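Local coordinates for cyclic nucleotide-binding domain (CNMP-BD) protein (Geobacter metallireducens, PDB 3MDP) that probably binds a cyclic nucleotide in a double-stranded beta-helix domain and may act as a DNA-binding transcription factor, at residues Arg12-Leu17 / Leu50-Glu55; Asp19-Asp24 / Asn122-Gln127; Ala26-Glu31 / Ala113-Met118; Val58-Ser63 / Ala82-Ser87; Ser88-Tyr93 / Asn131-Ala136. All blocks are in the same frame, centred on the assembly; numbering follows the deposited sequence.

Contact 1 (Arg12-Leu17 / Leu50-Glu55); sequences RFFASL and LMLLLE
Phe-13 and Phe-14 present their ring ends to two leucines of strand 49-55. Phe-13 CZ stops 4.0 Å from Leu-50 CD2, the two side chains approaching from opposite directions, and Phe-14 CE2 lies 3.8 Å from Leu-52 CD2. Leu-50 and Leu-52 are alternate residues of the strand and turn the same face of the sheet toward the short helix 12-15. The consecutive phenylalanines reach separate leucines, helped by different first torsions: CG of Phe-13 stands trans to the backbone N (chi1 -176°), whereas that of Phe-14 is trans to the carbonyl carbon (chi1 -63°). The rings also support each other. Phe-13 CD2 sits 3.7 Å above the plane of the Phe-14 ring, over its centre, while Phe-14 CE1 lies in the plane of the Phe-13 ring, at its edge.

Farther out, Ile-83 of the adjoining strand packs on both Phe-13 and Leu-52, and Leu-22 and Ile-25 of helix 19-27 pack on Phe-14. The turn carrying the rings is closed by Leu-17 N donating to Phe-14 O at 3.1 Å, and Asn-132 of helix 123-139 binds Phe-13 O and Ser-16 OG. The N-terminal helix thereby touches both the beta roll and helix 123-139. No hydrogen bond crosses to the strand, so the join rests on buried apolar surface, with its polar ties made to the helix instead.

Contact 2 (Asp19-Asp24 / Asn122-Gln127); sequences DEQLKD and NQALGQ
Gln-21 lies along Leu-125, the two side chains running antiparallel alongside one another, and these residues supply most of the surface buried between helices 19-27 and 123-139. The aliphatic part of the glutamine does the touching: its CG is 3.8 Å from Leu-125 CD1. With chi1 at -70° and the chain extended beyond CG, the amide is carried across to the start of the other helix, where Gln-21 NE2 comes within 4.3 Å of Ala-124 CB.

A water joins the two helices there, accepting from Gln-21 NE2 at 2.7 Å and from Asn-122 ND2, also at 2.7 Å. The other end of the Asn-122 amide serves as N-cap: its OD1 receives weak bonds from Ala-124 N at 3.2 Å and Leu-125 N at 3.4 Å. Gln-21 OE1 is taken by the backbone N of Thr-18, just ahead of its own helix, so both ends of this amide have a partner, which should hold its rotation. An alanine here would probably take away the CG and CD contacts with Leu-125 CD1 and leave the bridging water and Thr-18 N without their amide partner.

Met-118 of helix 112-121 packs on the same Leu-125, so three helices converge at the bend marked by Asn-122. Direct contact between the helices is mostly aliphatic, and its polar link is indirect, running through one water held between two amides.

Contact 3 (Ala26-Glu31 / Ala113-Met118); sequences ALISEE and ARLREM
Where helix 19-27 gives way to strand 29-34, at the edge of the beta roll of this cyclic nucleotide-binding domain, the linking residue Ile-28 packs against helix 112-121. Its CD1 meets three side chains of that helix: Arg-114 CB at 3.7 Å, Leu-115 CD2 at 3.9 Å and the selenium of Met-118, a selenomethionine, at 3.7 Å. The second branch, Ile-28 CG2, lies 3.8 Å from Arg-114 CG, so both arms of the isoleucine are used. A chi1 of 60° puts CG1 between the backbone N and the carbonyl carbon, and from there CD1 extends to the helix. Met-118 lies antiparallel to it; chi1 and chi2 carry the selenium to Ile-28 CD1, and the bend at chi3 only turns CE aside.

Arg-114 offers only its aliphatic base. Beyond it the chain leads away to Glu-117, one turn further on, where NH1 of Arg-114 donates to Glu-117 OE1 at 2.7 Å and 154°; the carboxylate uses its syn lone pair and lies close to the guanidinium plane. A glycine in place of Ile-28 would probably open a gap among Arg-114, Leu-115 and Met-118 and deprive the selenium of its neighbour on this side.

Ile-110 of the inner strand 105-111 touches both Ile-28 and Leu-115, extending the patch inward. The contact thus divides into an apolar inner part built on one isoleucine and an ion pair that keeps the arginine's charge on the outer side.

Contact 4 (Val58-Ser63 / Ala82-Ser87); sequences VELFYS and AIFGVS
The backbone N of Phe-84 is bonded to the carbonyl of Met-51, which pairs strand 83-84 with strand 49-55 and sets the Phe-84 side chain into the interior of the beta roll, facing strand 58-61 of the other sheet. There Val-58, in the one of its two modelled conformers described here, covers the ring. Its CG1 stands 4.3 Å from the centroid of the Phe-84 ring, only 17° off the normal, a CH-pi contact over one face but displaced toward the rim. The second methyl, CG2 of Val-58, reaches Phe-84 CZ at 3.8 Å, and Leu-60 CD2 adds a looser approach to Phe-84 CD2 at 4.3 Å. With chi1 at 65°, CG of Phe-84 is held between the backbone N and the carbonyl carbon, which turns the ring across the roll to the valine. Ala-99 of strand 98-101 touches Val-58, Leu-60 and Phe-84 alike.

Directly after the phenylalanine the chain turns at Gly-85, whose positive phi suits glycine, into the short 3-10 segment of Val-86 and Ser-87. A succinate, probably from the crystallisation liquor, is bound here by Val-86 N and Ser-87 OG, more weakly by Gly-85 N. An acid gripped by backbone N-H groups at this turn is consistent with the phosphate-binding cassette of cyclic nucleotide-binding domains. Apolar packing across the facing sheets thus lies directly before a turn that presents backbone N-H groups and a hydroxyl to an anion.

Contact 5 (Ser88-Tyr93 / Asn131-Ala136); sequences SLIKPY and NNVAAA
The ring of Tyr-93 has Lys-91 CA over the centre of one face, 3.8 Å above the plane, while Arg-116 of helix 112-121 makes a cation-pi contact from the opposite side; the carbonyl carbon of Leu-89 lies in plane at the edge. The loop thus folds back over its own tyrosine, through a cis peptide before Pro-92 and a bond from Tyr-93 N to Ile-90 O at 2.9 Å. From this turn Leu-89 and Ile-90 point to helix 123-139, where Val-133 receives both. Leu-89 CD1 approaches Val-133 CG2 at 3.4 Å, shorter than a normal carbon contact, though Val-133 was modelled in two conformers and the tightness is doubtful. The other methyl, Val-133 CG1, meets Ile-90 CD1 at 3.8 Å and Ile-90 CG1 at 4.0 Å. The valine divides its branches between neighbours because chi1 at 159° sets CG1 trans to the backbone N and CG2 trans to the carbonyl carbon.

Residues 88-93 continue the turn that binds succinate at Gly-85, Val-86 and Ser-87, and probably correspond to part of the phosphate-binding cassette of the cyclic nucleotide-binding fold; helix 123-139 is the C-terminal helix that runs alongside it. The carbonyl O of Ser-88 ties the loop to helix 112-121 by a bond from Arg-116 NH1. On the helix side, Leu-129 and Met-130 extend the apolar surface under Leu-89. The dimer partner also enters here: Ala-134 of the second subunit packs on Ile-90, and Ile-90 of the second subunit packs on Ala-134.

Overall arrangement
The five contacts run from the helical side of the domain to the anion-binding turn. Contacts 2 and 3 share helix 19-27 and meet where Leu-125 CD2 lies 3.5 Å from Met-118 CE. Contact 1 borders both: Leu-50 CD2 packs on Leu-115 CD1 of contact 3 at 3.6 Å, and Leu-17 CD1 on Leu-22 CD2 of contact 2 at 3.5 Å. It reaches contact 5 where Phe-13 CE1 lies 3.6 Å from Val-133 N. Contact 4 holds succinate-binding Gly-85, Val-86 and Ser-87; contact 5, its centre about 12 Å from that of contact 4, continues the same loop, and both touch the second subunit. Contact 2 is remote, its centre about 24 Å from that of contact 4.

Contact 1 (Arg12-Leu17 / Leu50-Glu55)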
# COMPACT_ATOMS: atom_id res chain seq x y z
N ARG A 12 3.95 14.66 -1.02
CA ARG A 12 2.64 14.00 -1.09
C ARG A 12 2.26 13.28 0.18
O ARG A 12 1.14 13.39 0.65
CB ARG A 12 2.61 12.98 -2.25
CG ARG A 12 1.30 12.86 -2.93
CD ARG A 12 1.52 12.97 -4.41
NE ARG A 12 0.34 13.48 -5.10
CZ ARG A 12 0.36 13.90 -6.35
NH1 ARG A 12 1.49 13.91 -7.05
NH2 ARG A 12 -0.77 14.34 -6.91
N PHE A 13 3.19 12.53 0.74
CA PHE A 13 2.90 11.71 1.91
C PHE A 13 2.41 12.57 3.09
O PHE A 13 1.57 12.13 3.85
CB PHE A 13 4.13 10.89 2.29
CG PHE A 13 3.92 9.95 3.42
CD1 PHE A 13 3.35 8.70 3.21
CD2 PHE A 13 4.31 10.30 4.69
CE1 PHE A 13 3.16 7.82 4.26
CE2 PHE A 13 4.10 9.43 5.76
CZ PHE A 13 3.53 8.17 5.53
N PHE A 14 2.92 13.80 3.19
CA PHE A 14 2.68 14.66 4.32
C PHE A 14 1.67 15.79 4.08
O PHE A 14 1.21 16.39 5.07
CB PHE A 14 4.00 15.33 4.73
CG PHE A 14 5.02 14.38 5.20
CD1 PHE A 14 4.93 13.83 6.47
CD2 PHE A 14 6.06 14.02 4.38
CE1 PHE A 14 5.89 12.94 6.91
CE2 PHE A 14 7.02 13.12 4.82
CZ PHE A 14 6.93 12.60 6.09
N ALA A 15 1.36 16.08 2.80
CA ALA A 15 0.58 17.25 2.39
C ALA A 15 -0.84 17.31 3.04
O ALA A 15 -1.36 18.40 3.25
CB ALA A 15 0.51 17.32 0.84
N SER A 16 -1.42 16.14 3.33
CA SER A 16 -2.78 15.98 3.91
C SER A 16 -2.86 16.02 5.44
O SER A 16 -3.95 16.05 5.99
CB SER A 16 -3.41 14.64 3.46
OG SER A 16 -2.67 13.48 3.93
N LEU A 17 -1.71 15.99 6.12
CA LEU A 17 -1.70 15.95 7.60
C LEU A 17 -2.09 17.28 8.23
O LEU A 17 -1.83 18.35 7.68
CB LEU A 17 -0.33 15.53 8.11
CG LEU A 17 0.17 14.14 7.68
CD1 LEU A 17 1.56 13.87 8.23
CD2 LEU A 17 -0.77 13.03 8.10
N LEU A 50 11.35 5.00 8.53
CA LEU A 50 10.62 5.35 7.33
C LEU A 50 11.35 6.58 6.77
O LEU A 50 11.71 7.49 7.52
CB LEU A 50 9.17 5.66 7.68
CG LEU A 50 8.30 6.08 6.49
CD1 LEU A 50 8.09 4.90 5.56
CD2 LEU A 50 6.99 6.67 6.96
N MSE A 51 11.64 6.57 5.48
CA MSE A 51 12.40 7.67 4.88
C MSE A 51 11.65 8.36 3.76
O MSE A 51 10.88 7.73 3.04
CB MSE A 51 13.77 7.18 4.41
CG MSE A 51 14.67 6.95 5.58
SE MSE A 51 16.23 5.97 5.05
CE MSE A 51 17.12 5.79 6.79
N LEU A 52 11.85 9.66 3.67
CA LEU A 52 11.39 10.50 2.54
C LEU A 52 12.67 10.95 1.83
O LEU A 52 13.57 11.49 2.47
CB LEU A 52 10.61 11.73 3.02
CG LEU A 52 10.37 12.81 1.95
CD1 LEU A 52 9.29 12.36 0.98
CD2 LEU A 52 10.00 14.15 2.63
N LEU A 53 12.78 10.65 0.55
CA LEU A 53 13.95 11.04 -0.23
C LEU A 53 13.85 12.50 -0.61
O LEU A 53 12.92 12.93 -1.28
CB LEU A 53 14.08 10.15 -1.45
CG LEU A 53 15.34 10.31 -2.29
CD1 LEU A 53 16.63 10.11 -1.46
CD2 LEU A 53 15.27 9.37 -3.49
N LEU A 54 14.82 13.28 -0.16
CA LEU A 54 14.87 14.72 -0.47
C LEU A 54 15.73 15.03 -1.67
O LEU A 54 15.40 15.94 -2.45
CB LEU A 54 15.38 15.50 0.72
CG LEU A 54 14.58 15.41 2.02
CD1 LEU A 54 15.33 16.09 3.14
CD2 LEU A 54 13.17 16.04 1.83
N GLU A 55 16.82 14.30 -1.82
CA GLU A 55 17.79 14.56 -2.85
C GLU A 55 18.54 13.26 -3.14
O GLU A 55 18.79 12.47 -2.23
CB GLU A 55 18.78 15.64 -2.39
CG GLU A 55 19.83 16.00 -3.43
CD GLU A 55 20.98 16.79 -2.82
OE1 GLU A 55 20.75 17.45 -1.78
OE2 GLU A 55 22.09 16.75 -3.39

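Contact 2 (Asp19-Asp24 / Asn122-Gln127)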
# COMPACT_ATOMS: atom_id res chain seq x y z
N ASP A 19 -1.73 20.30 11.09
CA ASP A 19 -0.56 21.00 11.59
C ASP A 19 0.03 20.31 12.82
O ASP A 19 1.25 20.20 12.93
CB ASP A 19 -0.91 22.45 11.92
CG ASP A 19 -1.19 23.28 10.68
OD1 ASP A 19 -0.59 23.02 9.60
OD2 ASP A 19 -2.01 24.22 10.79
N GLU A 20 -0.83 19.84 13.72
CA GLU A 20 -0.37 19.12 14.92
C GLU A 20 0.32 17.83 14.52
O GLU A 20 1.39 17.50 15.04
CB GLU A 20 -1.53 18.84 15.91
CG GLU A 20 -1.13 17.93 17.10
CD GLU A 20 -2.16 17.90 18.23
OE1 GLU A 20 -2.40 18.96 18.83
OE2 GLU A 20 -2.69 16.81 18.54
N GLN A 21 -0.27 17.10 13.59
CA GLN A 21 0.33 15.86 13.10
C GLN A 21 1.72 16.12 12.49
O GLN A 21 2.65 15.36 12.73
CB GLN A 21 -0.61 15.15 12.12
CG GLN A 21 -1.88 14.53 12.76
CD GLN A 21 -2.96 14.12 11.74
OE1 GLN A 21 -2.89 14.48 10.57
NE2 GLN A 21 -3.93 13.34 12.20
N LEU A 22 1.89 17.20 11.74
CA LEU A 22 3.19 17.48 11.13
C LEU A 22 4.25 17.82 12.18
O LEU A 22 5.38 17.31 12.12
CB LEU A 22 3.11 18.56 10.03
CG LEU A 22 2.58 18.04 8.68
CD1 LEU A 22 2.63 19.13 7.63
CD2 LEU A 22 3.33 16.83 8.16
N LYS A 23 3.89 18.65 13.15
CA LYS A 23 4.76 18.95 14.31
C LYS A 23 5.15 17.67 15.07
O LYS A 23 6.31 17.48 15.46
CB LYS A 23 4.06 19.90 15.29
N ASP A 24 4.17 16.81 15.30
CA ASP A 24 4.44 15.54 15.97
C ASP A 24 5.40 14.66 15.19
O ASP A 24 6.37 14.15 15.76
CB ASP A 24 3.14 14.78 16.27
CG ASP A 24 2.42 15.34 17.49
OD1 ASP A 24 3.09 15.85 18.42
OD2 ASP A 24 1.17 15.28 17.54
N ASN A 122 -3.39 6.87 18.39
CA ASN A 122 -4.12 7.93 17.71
C ASN A 122 -4.72 7.35 16.42
O ASN A 122 -4.06 7.31 15.38
CB ASN A 122 -3.16 9.10 17.44
CG ASN A 122 -3.88 10.33 16.85
OD1 ASN A 122 -5.04 10.25 16.44
ND2 ASN A 122 -3.17 11.46 16.81
N GLN A 123 -5.96 6.88 16.51
CA GLN A 123 -6.68 6.30 15.36
C GLN A 123 -6.65 7.21 14.12
O GLN A 123 -6.57 6.73 13.00
CB GLN A 123 -8.14 5.96 15.74
CG GLN A 123 -9.02 5.42 14.57
CD GLN A 123 -10.47 5.06 14.97
OE1 GLN A 123 -10.96 5.45 16.04
NE2 GLN A 123 -11.16 4.30 14.11
N ALA A 124 -6.74 8.52 14.34
CA ALA A 124 -6.79 9.47 13.23
C ALA A 124 -5.46 9.47 12.47
O ALA A 124 -5.45 9.35 11.26
CB ALA A 124 -7.14 10.87 13.72
N LEU A 125 -4.35 9.60 13.19
CA LEU A 125 -3.05 9.53 12.56
C LEU A 125 -2.80 8.13 11.93
O LEU A 125 -2.33 8.05 10.81
CB LEU A 125 -1.92 9.92 13.52
CG LEU A 125 -0.53 10.05 12.89
CD1 LEU A 125 -0.51 11.11 11.79
CD2 LEU A 125 0.51 10.36 13.96
N GLY A 126 -3.15 7.06 12.63
CA GLY A 126 -3.02 5.69 12.09
C GLY A 126 -3.70 5.48 10.74
O GLY A 126 -3.11 4.96 9.79
N GLN A 127 -4.94 5.93 10.64
CA GLN A 127 -5.69 5.87 9.39
C GLN A 127 -5.01 6.64 8.23
O GLN A 127 -4.91 6.12 7.12
CB GLN A 127 -7.12 6.41 9.59
CG GLN A 127 -8.09 5.43 10.25
O HOH W 1 -4.31 12.95 14.87

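Contact 3 (Ala26-Glu31 / Ala113-Met118)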
# COMPACT_ATOMS: atom_id res chain seq x y z
N ALA A 26 7.54 15.67 12.84
CA ALA A 26 8.83 16.39 12.84
C ALA A 26 9.69 16.09 14.07
O ALA A 26 10.93 15.91 13.99
CB ALA A 26 8.61 17.91 12.71
N LEU A 27 9.03 15.99 15.22
CA LEU A 27 9.70 15.76 16.47
C LEU A 27 10.46 14.43 16.45
O LEU A 27 11.52 14.31 17.08
CB LEU A 27 8.66 15.77 17.60
CG LEU A 27 9.12 16.04 19.01
CD1 LEU A 27 9.91 17.36 19.12
CD2 LEU A 27 7.85 16.06 19.90
N ILE A 28 9.92 13.43 15.74
CA ILE A 28 10.55 12.10 15.66
C ILE A 28 11.30 11.89 14.32
O ILE A 28 11.54 10.76 13.87
CB ILE A 28 9.49 10.96 15.90
CG1 ILE A 28 8.36 11.04 14.84
CG2 ILE A 28 9.02 11.03 17.33
CD1 ILE A 28 7.70 9.74 14.55
N SER A 29 11.69 12.98 13.68
CA SER A 29 12.34 12.91 12.37
C SER A 29 13.67 13.62 12.44
O SER A 29 13.85 14.57 13.21
CB SER A 29 11.48 13.55 11.28
OG SER A 29 10.24 12.89 11.12
N GLU A 30 14.57 13.23 11.56
CA GLU A 30 15.86 13.87 11.49
C GLU A 30 16.34 13.82 10.05
O GLU A 30 16.10 12.83 9.35
CB GLU A 30 16.77 13.11 12.44
CG GLU A 30 18.21 13.26 12.23
CD GLU A 30 18.99 12.54 13.33
OE1 GLU A 30 18.56 11.44 13.75
OE2 GLU A 30 20.02 13.09 13.76
N GLU A 31 16.97 14.89 9.59
CA GLU A 31 17.52 14.94 8.26
C GLU A 31 18.81 14.12 8.33
O GLU A 31 19.56 14.23 9.31
CB GLU A 31 17.75 16.38 7.80
CG GLU A 31 18.04 16.47 6.31
CD GLU A 31 17.87 17.88 5.71
OE1 GLU A 31 17.01 18.68 6.20
OE2 GLU A 31 18.59 18.14 4.73
N ALA A 113 9.35 3.01 14.98
CA ALA A 113 8.78 2.51 16.23
C ALA A 113 7.81 3.52 16.81
O ALA A 113 6.72 3.16 17.25
CB ALA A 113 9.89 2.16 17.25
N ARG A 114 8.19 4.80 16.77
CA ARG A 114 7.30 5.88 17.21
C ARG A 114 6.07 5.99 16.35
O ARG A 114 4.96 6.17 16.87
CB ARG A 114 8.03 7.22 17.27
CG ARG A 114 9.03 7.36 18.36
CD ARG A 114 8.37 7.13 19.74
NE ARG A 114 9.18 7.63 20.84
CZ ARG A 114 9.02 7.31 22.13
NH1 ARG A 114 8.07 6.48 22.53
NH2 ARG A 114 9.82 7.84 23.04
N LEU A 115 6.22 5.87 15.03
CA LEU A 115 5.03 5.96 14.15
C LEU A 115 4.05 4.86 14.47
O LEU A 115 2.82 5.06 14.41
CB LEU A 115 5.40 5.87 12.67
CG LEU A 115 5.97 7.10 11.99
CD1 LEU A 115 6.32 6.74 10.54
CD2 LEU A 115 5.00 8.30 12.07
N ARG A 116 4.58 3.68 14.73
CA ARG A 116 3.73 2.55 15.10
C ARG A 116 2.96 2.82 16.39
O ARG A 116 1.76 2.54 16.45
CB ARG A 116 4.53 1.25 15.17
CG ARG A 116 4.92 0.74 13.79
CD ARG A 116 5.51 -0.66 13.77
NE ARG A 116 6.79 -0.77 14.49
CZ ARG A 116 8.00 -0.57 13.99
NH1 ARG A 116 8.19 -0.19 12.73
NH2 ARG A 116 9.06 -0.72 14.78
N GLU A 117 3.61 3.41 17.40
CA GLU A 117 2.95 3.72 18.69
C GLU A 117 1.84 4.71 18.48
O GLU A 117 0.73 4.55 19.00
CB GLU A 117 3.91 4.35 19.69
CG GLU A 117 4.84 3.39 20.33
CD GLU A 117 5.97 4.06 21.09
OE1 GLU A 117 5.93 5.29 21.36
OE2 GLU A 117 6.93 3.35 21.41
N MSE A 118 2.17 5.74 17.71
CA MSE A 118 1.28 6.86 17.47
C MSE A 118 0.09 6.39 16.67
O MSE A 118 -1.03 6.80 16.93
CB MSE A 118 2.02 7.98 16.73
CG MSE A 118 3.16 8.58 17.56
SE MSE A 118 4.52 9.50 16.50
CE MSE A 118 3.41 10.87 15.79

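Contact 4 (Val58-Ser63 / Ala82-Ser87)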
# COMPACT_ATOMS: atom_id res chain seq x y z
N VAL A 58 17.80 6.36 -4.89
CA VAL A 58 17.85 5.13 -4.13
C VAL A 58 17.38 3.96 -4.97
O VAL A 58 16.41 4.07 -5.74
CB VAL A 58 17.02 5.24 -2.83
CG1 VAL A 58 16.68 3.84 -2.26
CG2 VAL A 58 17.77 6.09 -1.79
N GLU A 59 18.09 2.85 -4.84
CA GLU A 59 17.66 1.59 -5.44
C GLU A 59 17.20 0.62 -4.35
O GLU A 59 17.88 0.43 -3.33
CB GLU A 59 18.79 0.98 -6.26
CG GLU A 59 18.86 1.55 -7.67
CD GLU A 59 19.82 0.80 -8.57
OE1 GLU A 59 20.36 -0.24 -8.14
OE2 GLU A 59 20.02 1.26 -9.72
N LEU A 60 16.03 0.03 -4.56
CA LEU A 60 15.58 -1.02 -3.68
C LEU A 60 15.94 -2.29 -4.41
O LEU A 60 15.64 -2.44 -5.60
CB LEU A 60 14.08 -0.91 -3.46
CG LEU A 60 13.63 0.42 -2.87
CD1 LEU A 60 12.14 0.37 -2.61
CD2 LEU A 60 14.45 0.77 -1.56
N PHE A 61 16.58 -3.21 -3.70
CA PHE A 61 17.12 -4.41 -4.33
C PHE A 61 17.18 -5.61 -3.39
O PHE A 61 17.02 -5.48 -2.17
CB PHE A 61 18.53 -4.10 -4.84
CG PHE A 61 19.53 -3.87 -3.74
CD1 PHE A 61 19.60 -2.64 -3.07
CD2 PHE A 61 20.40 -4.88 -3.35
CE1 PHE A 61 20.51 -2.44 -2.04
CE2 PHE A 61 21.33 -4.67 -2.33
CZ PHE A 61 21.38 -3.46 -1.68
N TYR A 62 17.41 -6.77 -3.98
CA TYR A 62 17.80 -8.00 -3.25
C TYR A 62 19.30 -8.28 -3.38
O TYR A 62 19.87 -8.18 -4.48
CB TYR A 62 17.06 -9.21 -3.79
CG TYR A 62 15.56 -9.04 -3.90
CD1 TYR A 62 14.83 -8.46 -2.88
CD2 TYR A 62 14.88 -9.52 -5.02
CE1 TYR A 62 13.46 -8.33 -2.98
CE2 TYR A 62 13.50 -9.40 -5.12
CZ TYR A 62 12.80 -8.80 -4.10
OH TYR A 62 11.44 -8.70 -4.21
N SER A 63 19.93 -8.65 -2.26
CA SER A 63 21.35 -9.03 -2.26
C SER A 63 21.52 -10.54 -2.15
O SER A 63 22.26 -11.15 -2.93
CB SER A 63 22.08 -8.34 -1.12
OG SER A 63 23.48 -8.41 -1.34
N ALA A 82 9.53 10.93 -2.91
CA ALA A 82 8.92 9.63 -2.64
C ALA A 82 9.47 8.99 -1.34
O ALA A 82 10.63 9.22 -0.95
CB ALA A 82 9.14 8.69 -3.83
N ILE A 83 8.63 8.19 -0.70
CA ILE A 83 9.00 7.48 0.51
C ILE A 83 9.50 6.06 0.24
O ILE A 83 9.12 5.40 -0.76
CB ILE A 83 7.84 7.47 1.58
CG1 ILE A 83 6.63 6.65 1.12
CG2 ILE A 83 7.40 8.92 1.93
CD1 ILE A 83 5.72 6.25 2.29
N PHE A 84 10.32 5.58 1.16
CA PHE A 84 10.81 4.20 1.14
C PHE A 84 11.06 3.75 2.57
O PHE A 84 10.99 4.55 3.49
CB PHE A 84 12.03 4.03 0.18
CG PHE A 84 13.27 4.79 0.60
CD1 PHE A 84 13.39 6.14 0.39
CD2 PHE A 84 14.34 4.12 1.20
CE1 PHE A 84 14.54 6.85 0.80
CE2 PHE A 84 15.49 4.79 1.56
CZ PHE A 84 15.60 6.16 1.35
N GLY A 85 11.28 2.46 2.77
CA GLY A 85 11.18 1.88 4.12
C GLY A 85 9.74 1.72 4.60
O GLY A 85 9.47 1.78 5.80
N VAL A 86 8.82 1.49 3.66
CA VAL A 86 7.38 1.47 3.96
C VAL A 86 6.97 0.35 4.93
O VAL A 86 5.96 0.48 5.64
CB VAL A 86 6.51 1.38 2.67
CG1 VAL A 86 6.67 2.64 1.83
CG2 VAL A 86 6.84 0.11 1.83
N SER A 87 7.74 -0.73 4.99
CA SER A 87 7.43 -1.79 5.98
C SER A 87 7.55 -1.35 7.45
O SER A 87 7.12 -2.07 8.34
CB SER A 87 8.29 -3.04 5.72
OG SER A 87 7.86 -3.69 4.54

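Contact 5 (Ser88-Tyr93 / Asn131-Ala136)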
# COMPACT_ATOMS: atom_id res chain seq x y z
N SER A 88 8.10 -0.16 7.70
CA SER A 88 7.99 0.44 9.04
C SER A 88 6.53 0.59 9.49
O SER A 88 6.25 0.66 10.70
CB SER A 88 8.75 1.77 9.12
OG SER A 88 8.43 2.63 8.05
N LEU A 89 5.60 0.61 8.54
CA LEU A 89 4.17 0.69 8.85
C LEU A 89 3.35 -0.51 8.31
O LEU A 89 2.12 -0.49 8.41
CB LEU A 89 3.57 1.98 8.31
CG LEU A 89 4.01 3.30 8.97
CD1 LEU A 89 3.44 4.51 8.22
CD2 LEU A 89 3.57 3.29 10.40
N ILE A 90 4.00 -1.52 7.74
CA ILE A 90 3.31 -2.68 7.20
C ILE A 90 3.78 -3.95 7.91
O ILE A 90 4.91 -4.40 7.74
CB ILE A 90 3.50 -2.84 5.65
CG1 ILE A 90 3.17 -1.54 4.89
CG2 ILE A 90 2.61 -4.01 5.13
CD1 ILE A 90 3.64 -1.52 3.44
N LYS A 91 2.89 -4.55 8.70
CA LYS A 91 3.17 -5.87 9.28
C LYS A 91 3.73 -6.83 8.25
O LYS A 91 3.24 -6.89 7.12
CB LYS A 91 1.90 -6.48 9.83
CG LYS A 91 1.43 -5.85 11.07
CD LYS A 91 0.28 -6.63 11.66
CE LYS A 91 -0.21 -5.96 12.94
NZ LYS A 91 -1.18 -6.83 13.67
N PRO A 92 4.73 -7.63 8.65
CA PRO A 92 5.27 -7.76 10.01
C PRO A 92 6.49 -6.87 10.31
O PRO A 92 7.31 -7.24 11.13
CB PRO A 92 5.67 -9.23 10.04
CG PRO A 92 6.22 -9.44 8.66
CD PRO A 92 5.25 -8.69 7.77
N TYR A 93 6.60 -5.73 9.63
CA TYR A 93 7.55 -4.67 10.01
C TYR A 93 9.03 -5.06 9.88
O TYR A 93 9.89 -4.66 10.70
CB TYR A 93 7.26 -4.17 11.44
CG TYR A 93 5.82 -3.87 11.76
CD1 TYR A 93 5.11 -2.89 11.04
CD2 TYR A 93 5.19 -4.49 12.83
CE1 TYR A 93 3.79 -2.60 11.35
CE2 TYR A 93 3.86 -4.20 13.15
CZ TYR A 93 3.18 -3.24 12.41
OH TYR A 93 1.89 -2.95 12.72
N ASN A 131 -3.28 4.90 4.90
CA ASN A 131 -3.77 5.34 3.58
C ASN A 131 -2.63 5.83 2.71
O ASN A 131 -2.46 5.42 1.56
CB ASN A 131 -4.83 6.44 3.72
CG ASN A 131 -5.44 6.81 2.40
OD1 ASN A 131 -4.99 7.73 1.71
ND2 ASN A 131 -6.40 6.06 2.00
N ASN A 132 -1.84 6.73 3.28
CA ASN A 132 -0.75 7.36 2.54
C ASN A 132 0.38 6.42 2.17
O ASN A 132 0.98 6.56 1.09
CB ASN A 132 -0.28 8.61 3.30
CG ASN A 132 -1.37 9.72 3.30
OD1 ASN A 132 -2.52 9.50 2.85
ND2 ASN A 132 -1.03 10.88 3.81
N VAL A 133 0.67 5.45 3.04
CA VAL A 133 1.63 4.40 2.71
C VAL A 133 1.11 3.60 1.52
O VAL A 133 1.82 3.45 0.51
CB VAL A 133 1.87 3.47 3.90
CG1 VAL A 133 2.43 2.12 3.43
CG2 VAL A 133 2.79 4.14 4.91
N ALA A 134 -0.14 3.14 1.61
CA ALA A 134 -0.79 2.40 0.51
C ALA A 134 -0.75 3.20 -0.81
O ALA A 134 -0.36 2.68 -1.87
CB ALA A 134 -2.23 2.01 0.88
N ALA A 135 -1.12 4.48 -0.76
CA ALA A 135 -1.04 5.33 -1.95
C ALA A 135 0.38 5.43 -2.51
O ALA A 135 0.58 5.42 -3.73
CB ALA A 135 -1.62 6.74 -1.67
N ALA A 136 1.36 5.57 -1.61
CA ALA A 136 2.76 5.67 -2.01
C ALA A 136 3.24 4.43 -2.76
O ALA A 136 3.92 4.54 -3.81
CB ALA A 136 3.64 5.90 -0.79